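Long-range contacts in transcriptional regulator, IclR family (Alicyclobacillus acidocaldarius subsp. acidocaldarius, PDB 5TJJ), which probably binds DNA through a helix-turn-helix domain and regulates transcription, as members of the IclR family generally do: residues L151-E156 / E187-G192; Y193-G198 / S205-P210; V209-Q214 / E245-V250. All coordinates share one frame; numbering follows the deposited sequence.

Contact 1 (L151-E156 / E187-G192)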
loop_
_atom_site.group_PDB
_atom_site.type_symbol
_atom_site.label_atom_id
_atom_site.label_comp_id
_atom_site.label_asym_id
_atom_site.label_seq_id
_atom_site.Cartn_x
_atom_site.Cartn_y
_atom_site.Cartn_z
ATOM N N LEU A 151 -16.349 3.931 -20.994
ATOM C CA LEU A 151 -16.867 5.144 -21.627
ATOM C C LEU A 151 -17.932 5.901 -20.850
ATOM O O LEU A 151 -17.899 7.116 -20.792
ATOM C CB LEU A 151 -17.445 4.842 -22.993
ATOM C CG LEU A 151 -16.545 4.984 -24.206
ATOM C CD1 LEU A 151 -17.404 4.790 -25.447
ATOM C CD2 LEU A 151 -15.898 6.356 -24.248
ATOM N N ALA A 152 -18.865 5.185 -20.247
ATOM C CA ALA A 152 -19.963 5.817 -19.557
ATOM C C ALA A 152 -19.500 6.795 -18.467
ATOM O O ALA A 152 -20.249 7.735 -18.082
ATOM C CB ALA A 152 -20.871 4.751 -18.964
ATOM N N TYR A 153 -18.293 6.569 -17.955
ATOM C CA TYR A 153 -17.739 7.403 -16.889
ATOM C C TYR A 153 -16.712 8.443 -17.339
ATOM O O TYR A 153 -16.155 9.133 -16.505
ATOM C CB TYR A 153 -17.199 6.514 -15.775
ATOM C CG TYR A 153 -18.279 5.687 -15.133
ATOM C CD1 TYR A 153 -19.121 6.232 -14.175
ATOM C CD2 TYR A 153 -18.493 4.353 -15.516
ATOM C CE1 TYR A 153 -20.134 5.473 -13.602
ATOM C CE2 TYR A 153 -19.527 3.589 -14.966
ATOM C CZ TYR A 153 -20.331 4.156 -14.002
ATOM O OH TYR A 153 -21.319 3.424 -13.410
ATOM N N ASP A 154 -16.483 8.596 -18.647
ATOM C CA ASP A 154 -15.817 9.775 -19.177
ATOM C C ASP A 154 -16.792 10.937 -19.356
ATOM O O ASP A 154 -18.013 10.755 -19.371
ATOM C CB ASP A 154 -15.182 9.460 -20.532
ATOM C CG ASP A 154 -14.027 8.479 -20.438
ATOM O OD1 ASP A 154 -13.374 8.398 -19.384
ATOM O OD2 ASP A 154 -13.767 7.776 -21.427
ATOM N N ASP A 155 -16.231 12.134 -19.530
ATOM C CA ASP A 155 -16.991 13.310 -19.951
ATOM C C ASP A 155 -17.783 12.970 -21.216
ATOM O O ASP A 155 -17.345 12.168 -22.044
ATOM C CB ASP A 155 -16.053 14.514 -20.221
ATOM C CG ASP A 155 -16.817 15.848 -20.373
ATOM O OD1 ASP A 155 -17.396 16.340 -19.375
ATOM O OD2 ASP A 155 -16.847 16.420 -21.487
ATOM N N GLU A 156 -18.952 13.581 -21.347
ATOM C CA GLU A 156 -19.775 13.437 -22.536
ATOM C C GLU A 156 -19.064 13.869 -23.802
ATOM O O GLU A 156 -19.397 13.339 -24.867
ATOM C CB GLU A 156 -21.100 14.197 -22.412
ATOM C CG GLU A 156 -22.189 13.371 -21.721
ATOM C CD GLU A 156 -23.087 14.174 -20.794
ATOM O OE1 GLU A 156 -23.242 13.745 -19.627
ATOM O OE2 GLU A 156 -23.623 15.225 -21.229
ATOM N N GLU A 187 -27.575 4.677 -19.255
ATOM C CA GLU A 187 -28.123 3.691 -18.326
ATOM C C GLU A 187 -27.011 2.955 -17.582
ATOM O O GLU A 187 -27.187 2.653 -16.399
ATOM C CB GLU A 187 -29.176 2.743 -18.958
ATOM C CG GLU A 187 -28.668 1.419 -19.512
ATOM C CD GLU A 187 -29.777 0.430 -19.898
ATOM O OE1 GLU A 187 -30.941 0.622 -19.491
ATOM O OE2 GLU A 187 -29.471 -0.576 -20.604
ATOM N N VAL A 188 -25.872 2.701 -18.234
ATOM C CA VAL A 188 -24.720 2.145 -17.532
ATOM C C VAL A 188 -24.282 3.083 -16.399
ATOM O O VAL A 188 -23.974 2.631 -15.317
ATOM C CB VAL A 188 -23.531 1.860 -18.473
ATOM C CG1 VAL A 188 -22.258 1.527 -17.695
ATOM C CG2 VAL A 188 -23.823 0.711 -19.409
ATOM N N ARG A 189 -24.239 4.375 -16.650
ATOM C CA ARG A 189 -23.927 5.332 -15.602
ATOM C C ARG A 189 -25.022 5.363 -14.493
ATOM O O ARG A 189 -24.697 5.424 -13.319
ATOM C CB ARG A 189 -23.698 6.715 -16.222
ATOM C CG ARG A 189 -23.111 7.750 -15.282
ATOM C CD ARG A 189 -22.656 9.001 -16.031
ATOM N NE ARG A 189 -23.630 9.487 -17.030
ATOM C CZ ARG A 189 -24.448 10.547 -16.916
ATOM N NH1 ARG A 189 -24.440 11.315 -15.821
ATOM N NH2 ARG A 189 -25.284 10.851 -17.918
ATOM N N GLU A 190 -26.301 5.313 -14.861
ATOM C CA GLU A 190 -27.393 5.236 -13.874
ATOM C C GLU A 190 -27.224 3.928 -13.056
ATOM O O GLU A 190 -27.157 3.979 -11.834
ATOM C CB GLU A 190 -28.800 5.366 -14.555
ATOM C CG GLU A 190 -29.234 6.802 -14.968
ATOM C CD GLU A 190 -30.396 6.910 -16.019
ATOM O OE1 GLU A 190 -30.546 6.043 -16.934
ATOM O OE2 GLU A 190 -31.173 7.916 -15.965
ATOM N N LYS A 191 -27.050 2.780 -13.727
ATOM C CA LYS A 191 -27.115 1.421 -13.077
ATOM C C LYS A 191 -25.832 0.774 -12.544
ATOM O O LYS A 191 -25.904 -0.153 -11.757
ATOM C CB LYS A 191 -27.772 0.400 -14.014
ATOM C CG LYS A 191 -29.266 0.579 -14.177
ATOM C CD LYS A 191 -29.774 -0.316 -15.313
ATOM C CE LYS A 191 -31.283 -0.218 -15.487
ATOM N NZ LYS A 191 -31.741 -0.871 -16.745
ATOM N N GLY A 192 -24.672 1.200 -12.986
ATOM C CA GLY A 192 -23.421 0.642 -12.478
ATOM C C GLY A 192 -22.942 -0.676 -13.094
ATOM O O GLY A 192 -22.024 -1.291 -12.546
#
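Ala-152 and Val-188 form the apolar centre of this contact. The methyl CB of Ala-152, pointing at the helix, meets Val-188 CG1 at 3.7 Å, and the same CG1 lies 4.4 Å from Tyr-153 CE2, so one valine branch serves both residues.

The ring of Tyr-153 extends to the end of helix 178-191. Its CG stands beside the backbone N and opposite the carbonyl carbon (chi1 -63°), which carries the ring alongside the last helical turn. CE1 passes 4.1 Å from Arg-189 CG, and OH ends 3.6 Å from Gly-192 CA. A glycine in place of this tyrosine would probably leave Val-188 CG1, Arg-189 CG and the Gly-192 backbone without the ring that lies against them, opening a gap at the helix end.

Arg-189 brings in the polar and charged atoms. It runs its aliphatic part past the Ala-152 carbonyl oxygen, CD coming to 3.4 Å of Ala-152 O, before a bend at chi3 (45°) redirects the guanidinium. That group stands nearly perpendicular to the tyrosine ring (88° between planes). Glu-156 OE1 sits over one guanidinium face, 3.9 Å from Arg-189 NH2: a long salt bridge of charges alone, since no N-H points at the oxygen.

Backbone bonds shape the two partners. Asp-154 N bonds to Leu-151 O (3.0 Å), closing a type I turn. Gly-192, the first residue to leave the helix, does so with positive phi while its N still bonds to Val-188 O (2.8 Å). Tyr-153 also meets Phe-212 edge-to-face, while Ala-152 touches Leu-185.

The arrangement is a turn joining two helices, 144-151 and 156-164, with Asp-155 as N-cap of the second, packed against the glycine-terminated C-terminal end of helix 178-191 in the IclR C-terminal domain.

Contact 2 (Y193-G198 / S205-P210)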
loop_
_atom_site.group_PDB
_atom_site.type_symbol
_atom_site.label_atom_id
_atom_site.label_comp_id
_atom_site.label_asym_id
_atom_site.label_seq_id
_atom_site.Cartn_x
_atom_site.Cartn_y
_atom_site.Cartn_z
ATOM N N TYR A 193 -23.550 -1.119 -14.205
ATOM C CA TYR A 193 -23.105 -2.324 -14.913
ATOM C C TYR A 193 -23.562 -2.278 -16.342
ATOM O O TYR A 193 -24.342 -1.419 -16.672
ATOM C CB TYR A 193 -23.636 -3.588 -14.228
ATOM C CG TYR A 193 -25.140 -3.814 -14.319
ATOM C CD1 TYR A 193 -26.005 -3.343 -13.342
ATOM C CD2 TYR A 193 -25.682 -4.517 -15.393
ATOM C CE1 TYR A 193 -27.382 -3.553 -13.449
ATOM C CE2 TYR A 193 -27.033 -4.726 -15.507
ATOM C CZ TYR A 193 -27.877 -4.243 -14.541
ATOM O OH TYR A 193 -29.206 -4.494 -14.683
ATOM N N ALA A 194 -23.047 -3.167 -17.192
ATOM C CA ALA A 194 -23.494 -3.282 -18.614
ATOM C C ALA A 194 -23.663 -4.721 -19.006
ATOM O O ALA A 194 -23.073 -5.586 -18.390
ATOM C CB ALA A 194 -22.512 -2.619 -19.573
ATOM N N VAL A 195 -24.484 -4.975 -20.016
ATOM C CA VAL A 195 -24.704 -6.317 -20.529
ATOM C C VAL A 195 -24.701 -6.224 -22.039
ATOM O O VAL A 195 -25.301 -5.334 -22.590
ATOM C CB VAL A 195 -26.041 -6.916 -20.045
ATOM C CG1 VAL A 195 -26.263 -8.325 -20.597
ATOM C CG2 VAL A 195 -26.092 -6.945 -18.523
ATOM N N SER A 196 -24.027 -7.151 -22.702
ATOM C CA SER A 196 -24.015 -7.206 -24.146
ATOM C C SER A 196 -24.275 -8.635 -24.559
ATOM O O SER A 196 -23.828 -9.562 -23.876
ATOM C CB SER A 196 -22.675 -6.714 -24.697
ATOM O OG SER A 196 -21.595 -7.571 -24.382
ATOM N N HIS A 197 -25.009 -8.805 -25.661
ATOM C CA HIS A 197 -25.367 -10.125 -26.208
ATOM C C HIS A 197 -24.906 -10.214 -27.656
ATOM O O HIS A 197 -25.564 -9.744 -28.579
ATOM C CB HIS A 197 -26.884 -10.372 -26.140
ATOM C CG HIS A 197 -27.439 -10.399 -24.747
ATOM N ND1 HIS A 197 -27.040 -11.320 -23.798
ATOM C CD2 HIS A 197 -28.381 -9.626 -24.150
ATOM C CE1 HIS A 197 -27.700 -11.104 -22.678
ATOM N NE2 HIS A 197 -28.525 -10.086 -22.865
ATOM N N GLY A 198 -23.756 -10.823 -27.846
ATOM C CA GLY A 198 -23.230 -11.041 -29.166
ATOM C C GLY A 198 -22.792 -9.791 -29.883
ATOM O O GLY A 198 -22.896 -9.736 -31.095
ATOM N N SER A 205 -22.185 -13.748 -24.455
ATOM C CA SER A 205 -22.679 -12.621 -23.680
ATOM C C SER A 205 -21.659 -12.156 -22.641
ATOM O O SER A 205 -20.742 -12.877 -22.266
ATOM C CB SER A 205 -24.007 -12.961 -23.021
ATOM O OG SER A 205 -24.944 -13.405 -24.003
ATOM N N ALA A 206 -21.814 -10.903 -22.236
ATOM C CA ALA A 206 -20.902 -10.234 -21.294
ATOM C C ALA A 206 -21.689 -9.391 -20.297
ATOM O O ALA A 206 -22.647 -8.739 -20.649
ATOM C CB ALA A 206 -19.884 -9.388 -22.035
ATOM N N VAL A 207 -21.267 -9.458 -19.052
ATOM C CA VAL A 207 -21.735 -8.635 -17.955
ATOM C C VAL A 207 -20.475 -8.005 -17.372
ATOM O O VAL A 207 -19.494 -8.720 -17.099
ATOM C CB VAL A 207 -22.373 -9.513 -16.885
ATOM C CG1 VAL A 207 -22.912 -8.662 -15.751
ATOM C CG2 VAL A 207 -23.451 -10.391 -17.506
ATOM N N ALA A 208 -20.518 -6.687 -17.159
ATOM C CA ALA A 208 -19.357 -5.931 -16.783
ATOM C C ALA A 208 -19.670 -4.865 -15.753
ATOM O O ALA A 208 -20.744 -4.300 -15.717
ATOM C CB ALA A 208 -18.780 -5.286 -18.010
ATOM N N VAL A 209 -18.685 -4.561 -14.936
ATOM C CA VAL A 209 -18.826 -3.590 -13.883
ATOM C C VAL A 209 -17.528 -2.822 -13.795
ATOM O O VAL A 209 -16.461 -3.420 -13.915
ATOM C CB VAL A 209 -19.121 -4.293 -12.543
ATOM C CG1 VAL A 209 -19.121 -3.301 -11.369
ATOM C CG2 VAL A 209 -20.466 -4.950 -12.633
ATOM N N PRO A 210 -17.613 -1.507 -13.585
ATOM C CA PRO A 210 -16.413 -0.675 -13.502
ATOM C C PRO A 210 -15.696 -0.779 -12.155
ATOM O O PRO A 210 -16.352 -1.036 -11.144
ATOM C CB PRO A 210 -16.960 0.733 -13.688
ATOM C CG PRO A 210 -18.357 0.666 -13.179
ATOM C CD PRO A 210 -18.843 -0.697 -13.577
#
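Ser-196 and Ala-206 lie in the tightly packed part of this pairing. Ser-196 N reaches Ala-206 O and Ala-206 N reaches Ser-196 O, each at 2.9 Å, and on the same face Ser-196 OG touches Ala-206 CB at 3.4 Å. Ala-194 and Ala-208 make the second hydrogen-bonded pair, with both N-to-O distances at 3.0 Å. Small side chains on this face (Ala-194, Ser-196, Ala-206, Ala-208) are all buried. The segments run antiparallel at 173°.

The opposite face is looser and includes the solvent side. Val-195 and Val-207, a non-hydrogen-bonded pair, approach only to 4.5 Å between Val-195 CG2 and Val-207 CG2, and Val-195 is partly exposed. Beyond them His-197, exposed, turns the edge of its imidazole to Ser-205: ND1 and OG are 3.0 Å apart in a nearly straight hydrogen bond (173°) whose donor is open. Ser-205 OG also bonds to Thr-228 OG1, so two partners hold the hydroxyl. At the other end Tyr-193 CB meets Val-209 CG2 at 3.8 Å, while its ring leads away, placing an edge against Val-195 CG2.

Strands 194-197 and 204-212 thus form a beta hairpin at one margin of the chain's six-stranded antiparallel sheet. Helix 144-151 packs on Ser-196 and Ala-208, helix 233-253 packs on Tyr-193, Val-207 and Val-209, and strand 218-227 flanks strand 204-212 on its other side.

Contact 3 (V209-Q214 / E245-V250)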
loop_
_atom_site.group_PDB
_atom_site.type_symbol
_atom_site.label_atom_id
_atom_site.label_comp_id
_atom_site.label_asym_id
_atom_site.label_seq_id
_atom_site.Cartn_x
_atom_site.Cartn_y
_atom_site.Cartn_z
ATOM N N VAL A 209 -18.685 -4.561 -14.936
ATOM C CA VAL A 209 -18.826 -3.590 -13.883
ATOM C C VAL A 209 -17.528 -2.822 -13.795
ATOM O O VAL A 209 -16.461 -3.420 -13.915
ATOM C CB VAL A 209 -19.121 -4.293 -12.543
ATOM C CG1 VAL A 209 -19.121 -3.301 -11.369
ATOM C CG2 VAL A 209 -20.466 -4.950 -12.633
ATOM N N PRO A 210 -17.613 -1.507 -13.585
ATOM C CA PRO A 210 -16.413 -0.675 -13.502
ATOM C C PRO A 210 -15.696 -0.779 -12.155
ATOM O O PRO A 210 -16.352 -1.036 -11.144
ATOM C CB PRO A 210 -16.960 0.733 -13.688
ATOM C CG PRO A 210 -18.357 0.666 -13.179
ATOM C CD PRO A 210 -18.843 -0.697 -13.577
ATOM N N VAL A 211 -14.364 -0.596 -12.161
ATOM C CA VAL A 211 -13.582 -0.414 -10.915
ATOM C C VAL A 211 -13.098 1.027 -10.897
ATOM O O VAL A 211 -12.461 1.464 -11.853
ATOM C CB VAL A 211 -12.367 -1.380 -10.849
ATOM C CG1 VAL A 211 -11.474 -1.133 -9.644
ATOM C CG2 VAL A 211 -12.851 -2.803 -10.842
ATOM N N PHE A 212 -13.390 1.756 -9.820
ATOM C CA PHE A 212 -12.959 3.147 -9.704
ATOM C C PHE A 212 -11.675 3.251 -8.900
ATOM O O PHE A 212 -11.422 2.430 -8.035
ATOM C CB PHE A 212 -14.040 3.988 -9.039
ATOM C CG PHE A 212 -15.378 3.871 -9.702
ATOM C CD1 PHE A 212 -15.686 4.650 -10.826
ATOM C CD2 PHE A 212 -16.349 2.998 -9.198
ATOM C CE1 PHE A 212 -16.922 4.536 -11.444
ATOM C CE2 PHE A 212 -17.596 2.896 -9.816
ATOM C CZ PHE A 212 -17.872 3.654 -10.948
ATOM N N ASN A 213 -10.877 4.272 -9.173
ATOM C CA ASN A 213 -9.630 4.510 -8.434
ATOM C C ASN A 213 -9.744 5.779 -7.590
ATOM O O ASN A 213 -10.854 6.304 -7.395
ATOM C CB ASN A 213 -8.437 4.547 -9.403
ATOM C CG ASN A 213 -8.431 5.761 -10.285
ATOM O OD1 ASN A 213 -9.129 6.746 -10.052
ATOM N ND2 ASN A 213 -7.651 5.687 -11.321
ATOM N N GLN A 214 -8.619 6.265 -7.072
ATOM C CA GLN A 214 -8.663 7.385 -6.131
ATOM C C GLN A 214 -9.057 8.740 -6.757
ATOM O O GLN A 214 -9.510 9.602 -6.049
ATOM C CB GLN A 214 -7.395 7.464 -5.263
ATOM C CG GLN A 214 -6.165 8.097 -5.870
ATOM C CD GLN A 214 -5.316 7.097 -6.618
ATOM O OE1 GLN A 214 -5.835 6.266 -7.389
ATOM N NE2 GLN A 214 -3.993 7.159 -6.392
ATOM N N GLU A 245 -19.941 -6.920 -5.955
ATOM C CA GLU A 245 -19.258 -7.181 -4.686
ATOM C C GLU A 245 -17.732 -7.162 -4.867
ATOM O O GLU A 245 -17.020 -6.540 -4.075
ATOM C CB GLU A 245 -19.718 -8.491 -4.052
ATOM C CG GLU A 245 -21.129 -8.398 -3.491
ATOM C CD GLU A 245 -21.728 -9.747 -3.078
ATOM O OE1 GLU A 245 -20.953 -10.652 -2.684
ATOM O OE2 GLU A 245 -22.983 -9.896 -3.137
ATOM N N SER A 246 -17.254 -7.792 -5.942
ATOM C CA SER A 246 -15.847 -7.793 -6.255
ATOM C C SER A 246 -15.337 -6.431 -6.675
ATOM O O SER A 246 -14.254 -6.059 -6.289
ATOM C CB SER A 246 -15.518 -8.824 -7.329
ATOM O OG SER A 246 -15.647 -10.113 -6.777
ATOM N N ALA A 247 -16.101 -5.691 -7.466
ATOM C CA ALA A 247 -15.614 -4.404 -7.985
ATOM C C ALA A 247 -15.532 -3.334 -6.870
ATOM O O ALA A 247 -14.624 -2.509 -6.854
ATOM C CB ALA A 247 -16.473 -3.933 -9.146
ATOM N N ALA A 248 -16.463 -3.399 -5.927
ATOM C CA ALA A 248 -16.422 -2.577 -4.736
ATOM C C ALA A 248 -15.125 -2.801 -3.975
ATOM O O ALA A 248 -14.491 -1.833 -3.559
ATOM C CB ALA A 248 -17.626 -2.867 -3.841
ATOM N N LYS A 249 -14.730 -4.061 -3.794
ATOM C CA LYS A 249 -13.465 -4.370 -3.078
ATOM C C LYS A 249 -12.216 -3.868 -3.797
ATOM O O LYS A 249 -11.418 -3.148 -3.224
ATOM C CB LYS A 249 -13.341 -5.864 -2.811
ATOM C CG LYS A 249 -14.357 -6.385 -1.809
ATOM C CD LYS A 249 -14.305 -7.899 -1.736
ATOM C CE LYS A 249 -15.382 -8.424 -0.802
ATOM N NZ LYS A 249 -15.027 -9.751 -0.216
ATOM N N VAL A 250 -12.097 -4.213 -5.070
ATOM C CA VAL A 250 -10.994 -3.774 -5.918
ATOM C C VAL A 250 -10.940 -2.245 -6.070
ATOM O O VAL A 250 -9.850 -1.692 -6.117
ATOM C CB VAL A 250 -11.029 -4.445 -7.314
ATOM C CG1 VAL A 250 -9.796 -4.082 -8.149
ATOM C CG2 VAL A 250 -11.075 -5.964 -7.181
#
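Val-211 and Val-250 meet because each holds its CG1 branch trans to its own backbone N (chi1 175° and -175°). The two CG1 methyls come to 3.7 Å, and the side chains cross at about a right angle. Val-211 CG1 also lies 3.8 Å from the backbone carbon C of Val-250, so this branch packs on the helix main chain as well as on the valine. The other branch is less close, Val-211 CG2 being 4.2 Å from Ala-247 CB.

Ala-247 is the middle of the contact. Its methyl points at the strand and is met by three successive residues: Val-209 CG1 at 3.5 Å, Pro-210 O at 3.5 Å, and the Val-211 branch already named. Such close approaches are consistent with the small side chain here, and they match the backbone geometry, in which Val-211 CA and Ala-247 CA are 5.4 Å apart. The segment axes come within 7.3 Å and run almost the same way, with a signed crossing angle of -15°.

All five touching residues are buried, and between the two segments the contact is purely one of packing. Polar links lie next to it: Phe-212 N bonds to Ser-251 OG, and Ser-246 OG to Glu-93 OE2. On the strand side, Val-209 and Val-211 pair through their backbones with Leu-222 and Leu-220 of strand 218-227.

A C-terminal helix, 233-253, thus lies along one face of an antiparallel sheet, its small residue against the strand, an alpha/beta layering consistent with the GAF-like fold of IclR C-terminal domains.

From the N terminus, contact 1 comes first. It closes a 30-residue loop containing most of helix 156-164 and the first part of helix 178-191. The chain then passes directly from Gly-192 into contact 2, whose hairpin closes over only six residues. Contact 3 begins on the segment where contact 2 ends, sharing Val-209 and Pro-210, and closes another 30-residue loop holding strand 218-227 and the start of helix 233-253. None nests within another. Contact 1 touches the shared residues, Gly-192 O lying 3.4 Å from Pro-210 CD. Together they tie the 151-156 loop to the end of helix 178-191, pair strand 194-197 with strand 204-212, and set helix 233-253 against that strand.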